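Local coordinates for HAD hydrolase, family IA, variant 3 (Entamoeba histolytica, PDB 6W04), which probably acts as a magnesium-dependent hydrolase of the haloacid dehalogenase superfamily, its natural substrate not being established, at residues A[16-21]-A[77-82]; A[133-138]-A[150-155]. All blocks are in the same frame, centred on the assembly; numbering follows the deposited sequence.

Contact 1 (A[16-21]-A[77-82]); sequences TPLHAF and RTMLMK
Leu18 carries nearly all of its side of this contact, driving both methyl branches of its isobutyl group against the backbone and CB atoms of Met79 and Leu80. One branch, CD1, meets the start of the methionine side chain, with Leu18 CD1 at 3.6 Å from Met79 CB. The other reaches the main chain of the partner helix: Leu18 CD2 lies 3.6 Å from Leu80 N and, a little farther along the same residue, 4.0 Å from Leu80 CB. A single leucine thus straddles two consecutive residues, and every touch is van der Waals. CG of Leu18 stands anti to the backbone N (chi1 -176°), which extends the fork across to the other helix, where CA of Leu18 and CA of Leu80 are 7.5 Å apart. Met79 makes its closest approach with the base of its side chain; beyond CB the chain bends at chi2 and chi3, and the residue is partly exposed. Leu18 and Leu80 are buried, by contrast, and both also touch Ile85 in the loop beyond. The next residue, His19, stacks on Tyr76 and is hydrogen-bonded through ND1 to Lys72, two further links to helix 62-82, while NE2 is hydrogen-bonded to Asp15, just before its own helix. The pairing is characteristic of the helical cap of this hydrolase family: the first turn of helix 16-31 meets the last turn of helix 62-82, while Leu80 also rests on Phe119 and Tyr123 of helix 113-123, which follows strand 105-112 of the parallel sheet.

Contact 2 (A[133-138]-A[150-155]); sequences KIIFND and YLKASK
Ile135 and Ala153 make the apolar centre of this contact, with strand and helix close enough that CA of Ile135 and CA of Ala153 are 6.1 Å apart. CG1 of Ile135 presses on the helix backbone itself, 3.6 Å from Ala153 CA, and also meets the alanine methyl, Ile135 CG1 to Ala153 CB being 3.8 Å. The isoleucine's other branch touches the aliphatic part of a lysine: Ile135 CG2 is 4.0 Å from Lys152 CD. That lysine runs nearly extended from the helix and turns only at its end (chi4 69°).

The polar component is indirect. A water donates to Asp138 OD2 over a short 2.5 Å and accepts from Lys152 NZ at 2.8 Å, bridging two charged groups that do not touch, Asp138 OD2 and Lys152 NZ being 4.7 Å apart. The other carboxylate oxygen, OD1, is hydrogen-bonded to Thr140, which helps fix the aspartate.

Strand 135-137 is an outermost strand of the Rossmann-like sheet of the haloacid dehalogenase fold, paired with strand 105-112, and helix 148-157 packs against it. Hydrocarbon joins strand to helix; water links the loop just after the strand to Lys152, and any attraction is probably weaker than in a direct salt bridge.

From the N terminus, the chain leaves strand 3-7, which carries magnesium ligand Asp7, and enters the helical excursion that contact 1 closes: 55 residues, mostly helix and without a strand, separate 16-21 from 77-82. The chain then returns to the sheet in strand 105-112, and helix 113-123 follows. Contact 2 comes next as a much shorter loop, 11 residues between 133-138 and 150-155, joining an outermost strand to the helix after it. The two loops run in series, neither nested nor crossed. Their centres lie 24 Å apart, on opposite sides of the chain's centre: contact 1 ties helices of the cap together, contact 2 strand to helix in the core.

Contact 1 (A[16-21]-A[77-82])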
# COMPACT_ATOMS: atom_id res chain seq x y z
N THR A 16 -6.08 -7.30 -0.87
CA THR A 16 -5.51 -8.10 -1.95
C THR A 16 -6.52 -9.09 -2.55
O THR A 16 -6.59 -9.17 -3.79
CB THR A 16 -4.24 -8.80 -1.47
OG1 THR A 16 -3.29 -7.80 -1.09
CG2 THR A 16 -3.66 -9.68 -2.61
N PRO A 17 -7.32 -9.84 -1.77
CA PRO A 17 -8.28 -10.75 -2.42
C PRO A 17 -9.24 -10.02 -3.35
O PRO A 17 -9.56 -10.54 -4.43
CB PRO A 17 -9.01 -11.40 -1.23
CG PRO A 17 -7.97 -11.40 -0.12
CD PRO A 17 -7.31 -10.02 -0.30
N LEU A 18 -9.67 -8.82 -2.97
CA LEU A 18 -10.54 -8.05 -3.85
C LEU A 18 -9.84 -7.66 -5.15
O LEU A 18 -10.43 -7.74 -6.23
CB LEU A 18 -11.06 -6.81 -3.11
CG LEU A 18 -12.05 -5.97 -3.89
CD1 LEU A 18 -13.13 -6.87 -4.54
CD2 LEU A 18 -12.72 -4.95 -2.94
N HIS A 19 -8.57 -7.21 -5.07
CA HIS A 19 -7.82 -6.96 -6.30
C HIS A 19 -7.75 -8.21 -7.17
O HIS A 19 -7.91 -8.13 -8.39
CB HIS A 19 -6.41 -6.43 -5.99
CG HIS A 19 -6.40 -5.02 -5.48
ND1 HIS A 19 -6.69 -3.94 -6.30
CD2 HIS A 19 -6.18 -4.51 -4.25
CE1 HIS A 19 -6.63 -2.83 -5.58
NE2 HIS A 19 -6.34 -3.15 -4.33
N ALA A 20 -7.51 -9.37 -6.55
CA ALA A 20 -7.46 -10.62 -7.31
C ALA A 20 -8.79 -10.90 -8.02
O ALA A 20 -8.79 -11.27 -9.20
CB ALA A 20 -7.11 -11.79 -6.38
N PHE A 21 -9.92 -10.71 -7.32
CA PHE A 21 -11.24 -10.89 -7.94
C PHE A 21 -11.42 -9.98 -9.13
O PHE A 21 -11.99 -10.39 -10.15
CB PHE A 21 -12.39 -10.59 -6.97
CG PHE A 21 -12.42 -11.42 -5.76
CD1 PHE A 21 -11.75 -12.63 -5.70
CD2 PHE A 21 -13.14 -10.99 -4.65
CE1 PHE A 21 -11.79 -13.40 -4.56
CE2 PHE A 21 -13.18 -11.75 -3.51
CZ PHE A 21 -12.51 -12.96 -3.46
N ARG A 77 -13.10 -0.11 -7.22
CA ARG A 77 -13.69 0.93 -6.37
C ARG A 77 -15.13 0.61 -6.02
O ARG A 77 -15.57 0.86 -4.89
CB ARG A 77 -13.68 2.29 -7.07
CG ARG A 77 -12.36 2.91 -7.16
CD ARG A 77 -12.45 4.11 -8.07
NE ARG A 77 -11.22 4.19 -8.83
CZ ARG A 77 -11.15 4.60 -10.09
NH1 ARG A 77 -9.98 4.63 -10.68
NH2 ARG A 77 -12.25 4.97 -10.74
N THR A 78 -15.89 0.12 -7.00
CA THR A 78 -17.29 -0.20 -6.79
C THR A 78 -17.43 -1.34 -5.78
O THR A 78 -18.25 -1.27 -4.85
CB THR A 78 -17.91 -0.56 -8.13
OG1 THR A 78 -17.84 0.59 -8.98
CG2 THR A 78 -19.36 -0.95 -7.97
N MET A 79 -16.62 -2.39 -5.95
CA MET A 79 -16.65 -3.52 -5.02
C MET A 79 -16.19 -3.11 -3.62
O MET A 79 -16.82 -3.49 -2.62
CB MET A 79 -15.77 -4.65 -5.56
CG MET A 79 -16.27 -5.20 -6.92
SD MET A 79 -17.84 -6.15 -6.82
CE MET A 79 -17.42 -7.32 -5.51
N LEU A 80 -15.09 -2.36 -3.53
CA LEU A 80 -14.58 -1.90 -2.25
C LEU A 80 -15.64 -1.09 -1.49
O LEU A 80 -15.86 -1.31 -0.29
CB LEU A 80 -13.31 -1.07 -2.43
CG LEU A 80 -12.76 -0.58 -1.07
CD1 LEU A 80 -12.26 -1.84 -0.30
CD2 LEU A 80 -11.62 0.39 -1.25
N MET A 81 -16.31 -0.15 -2.18
CA MET A 81 -17.32 0.67 -1.52
C MET A 81 -18.44 -0.18 -0.93
O MET A 81 -18.93 0.11 0.16
CB MET A 81 -17.90 1.69 -2.50
CG MET A 81 -17.25 3.05 -2.43
SD MET A 81 -17.59 3.84 -0.85
CE MET A 81 -17.06 5.50 -1.22
N LYS A 82 -18.89 -1.21 -1.65
CA LYS A 82 -19.98 -1.98 -1.06
C LYS A 82 -19.50 -3.11 -0.16
O LYS A 82 -20.32 -3.67 0.58
CB LYS A 82 -20.93 -2.53 -2.14
CG LYS A 82 -20.33 -3.44 -3.18
CD LYS A 82 -21.40 -3.71 -4.25
CE LYS A 82 -20.79 -4.35 -5.49
NZ LYS A 82 -21.82 -4.78 -6.47

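Contact 2 (A[133-138]-A[150-155])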
# COMPACT_ATOMS: atom_id res chain seq x y z
N LYS A 133 -1.87 16.01 3.01
CA LYS A 133 -0.59 15.35 3.25
C LYS A 133 -0.61 13.86 2.93
O LYS A 133 0.39 13.18 3.17
CB LYS A 133 -0.15 15.55 4.71
CG LYS A 133 0.03 17.03 5.11
CD LYS A 133 0.50 17.18 6.54
CE LYS A 133 0.73 18.65 6.89
NZ LYS A 133 1.05 18.86 8.33
N ILE A 134 -1.72 13.33 2.42
CA ILE A 134 -1.74 11.95 1.93
C ILE A 134 -1.01 11.92 0.60
O ILE A 134 -1.31 12.70 -0.32
CB ILE A 134 -3.18 11.45 1.79
CG1 ILE A 134 -3.87 11.31 3.16
CG2 ILE A 134 -3.23 10.12 1.01
CD1 ILE A 134 -5.34 10.96 3.08
N ILE A 135 -0.00 11.06 0.49
CA ILE A 135 0.79 10.95 -0.73
C ILE A 135 0.19 9.84 -1.57
O ILE A 135 0.04 8.70 -1.10
CB ILE A 135 2.27 10.68 -0.44
CG1 ILE A 135 2.84 11.74 0.52
CG2 ILE A 135 3.07 10.64 -1.76
CD1 ILE A 135 2.53 13.16 0.11
N PHE A 136 -0.14 10.15 -2.82
CA PHE A 136 -0.68 9.17 -3.75
C PHE A 136 -0.03 9.36 -5.11
O PHE A 136 0.69 10.33 -5.36
CB PHE A 136 -2.21 9.28 -3.85
CG PHE A 136 -2.68 10.58 -4.39
CD1 PHE A 136 -2.91 10.74 -5.75
CD2 PHE A 136 -2.92 11.66 -3.54
CE1 PHE A 136 -3.35 11.94 -6.26
CE2 PHE A 136 -3.38 12.89 -4.05
CZ PHE A 136 -3.59 13.04 -5.41
N ASN A 137 -0.29 8.42 -6.01
CA ASN A 137 0.26 8.49 -7.36
C ASN A 137 -0.43 9.59 -8.15
O ASN A 137 -1.49 9.38 -8.75
CB ASN A 137 0.14 7.16 -8.09
CG ASN A 137 0.68 7.24 -9.50
OD1 ASN A 137 1.45 8.15 -9.82
ND2 ASN A 137 0.25 6.32 -10.36
N ASP A 138 0.19 10.76 -8.19
CA ASP A 138 -0.26 11.84 -9.06
C ASP A 138 0.67 12.02 -10.25
O ASP A 138 0.70 13.10 -10.84
CB ASP A 138 -0.37 13.15 -8.29
CG ASP A 138 0.96 13.62 -7.72
OD1 ASP A 138 1.98 12.91 -7.89
OD2 ASP A 138 0.97 14.71 -7.10
N TYR A 150 8.34 7.74 -0.46
CA TYR A 150 8.52 7.92 0.98
C TYR A 150 9.32 9.17 1.32
O TYR A 150 9.07 9.80 2.36
CB TYR A 150 9.14 6.66 1.62
CG TYR A 150 8.09 5.57 1.72
CD1 TYR A 150 6.90 5.81 2.40
CD2 TYR A 150 8.26 4.34 1.09
CE1 TYR A 150 5.91 4.85 2.48
CE2 TYR A 150 7.26 3.35 1.16
CZ TYR A 150 6.08 3.62 1.85
OH TYR A 150 5.07 2.68 1.95
N LEU A 151 10.28 9.56 0.47
CA LEU A 151 10.89 10.89 0.60
C LEU A 151 9.84 11.98 0.49
O LEU A 151 9.88 12.98 1.23
CB LEU A 151 11.96 11.08 -0.47
CG LEU A 151 13.06 10.03 -0.41
CD1 LEU A 151 14.00 10.18 -1.60
CD2 LEU A 151 13.80 10.15 0.91
N LYS A 152 8.90 11.81 -0.43
CA LYS A 152 7.82 12.78 -0.61
C LYS A 152 6.98 12.89 0.66
O LYS A 152 6.64 13.99 1.11
CB LYS A 152 6.98 12.34 -1.80
CG LYS A 152 6.06 13.37 -2.38
CD LYS A 152 5.64 12.94 -3.80
CE LYS A 152 4.51 13.82 -4.37
NZ LYS A 152 4.95 15.21 -4.68
N ALA A 153 6.66 11.74 1.28
CA ALA A 153 5.86 11.75 2.50
C ALA A 153 6.62 12.37 3.67
O ALA A 153 6.05 13.14 4.46
CB ALA A 153 5.43 10.32 2.85
N SER A 154 7.91 12.04 3.82
CA SER A 154 8.65 12.61 4.94
C SER A 154 8.81 14.12 4.78
O SER A 154 8.68 14.87 5.75
CB SER A 154 10.01 11.93 5.08
OG SER A 154 10.76 12.02 3.90
N LYS A 155 9.06 14.58 3.55
CA LYS A 155 9.17 16.02 3.31
C LYS A 155 7.85 16.72 3.57
O LYS A 155 7.83 17.85 4.07
CB LYS A 155 9.66 16.27 1.88
CG LYS A 155 9.70 17.75 1.48
CD LYS A 155 10.33 17.91 0.11
CE LYS A 155 10.02 19.27 -0.51
NZ LYS A 155 10.56 19.35 -1.90
O HOH W 1 2.67 16.14 -6.06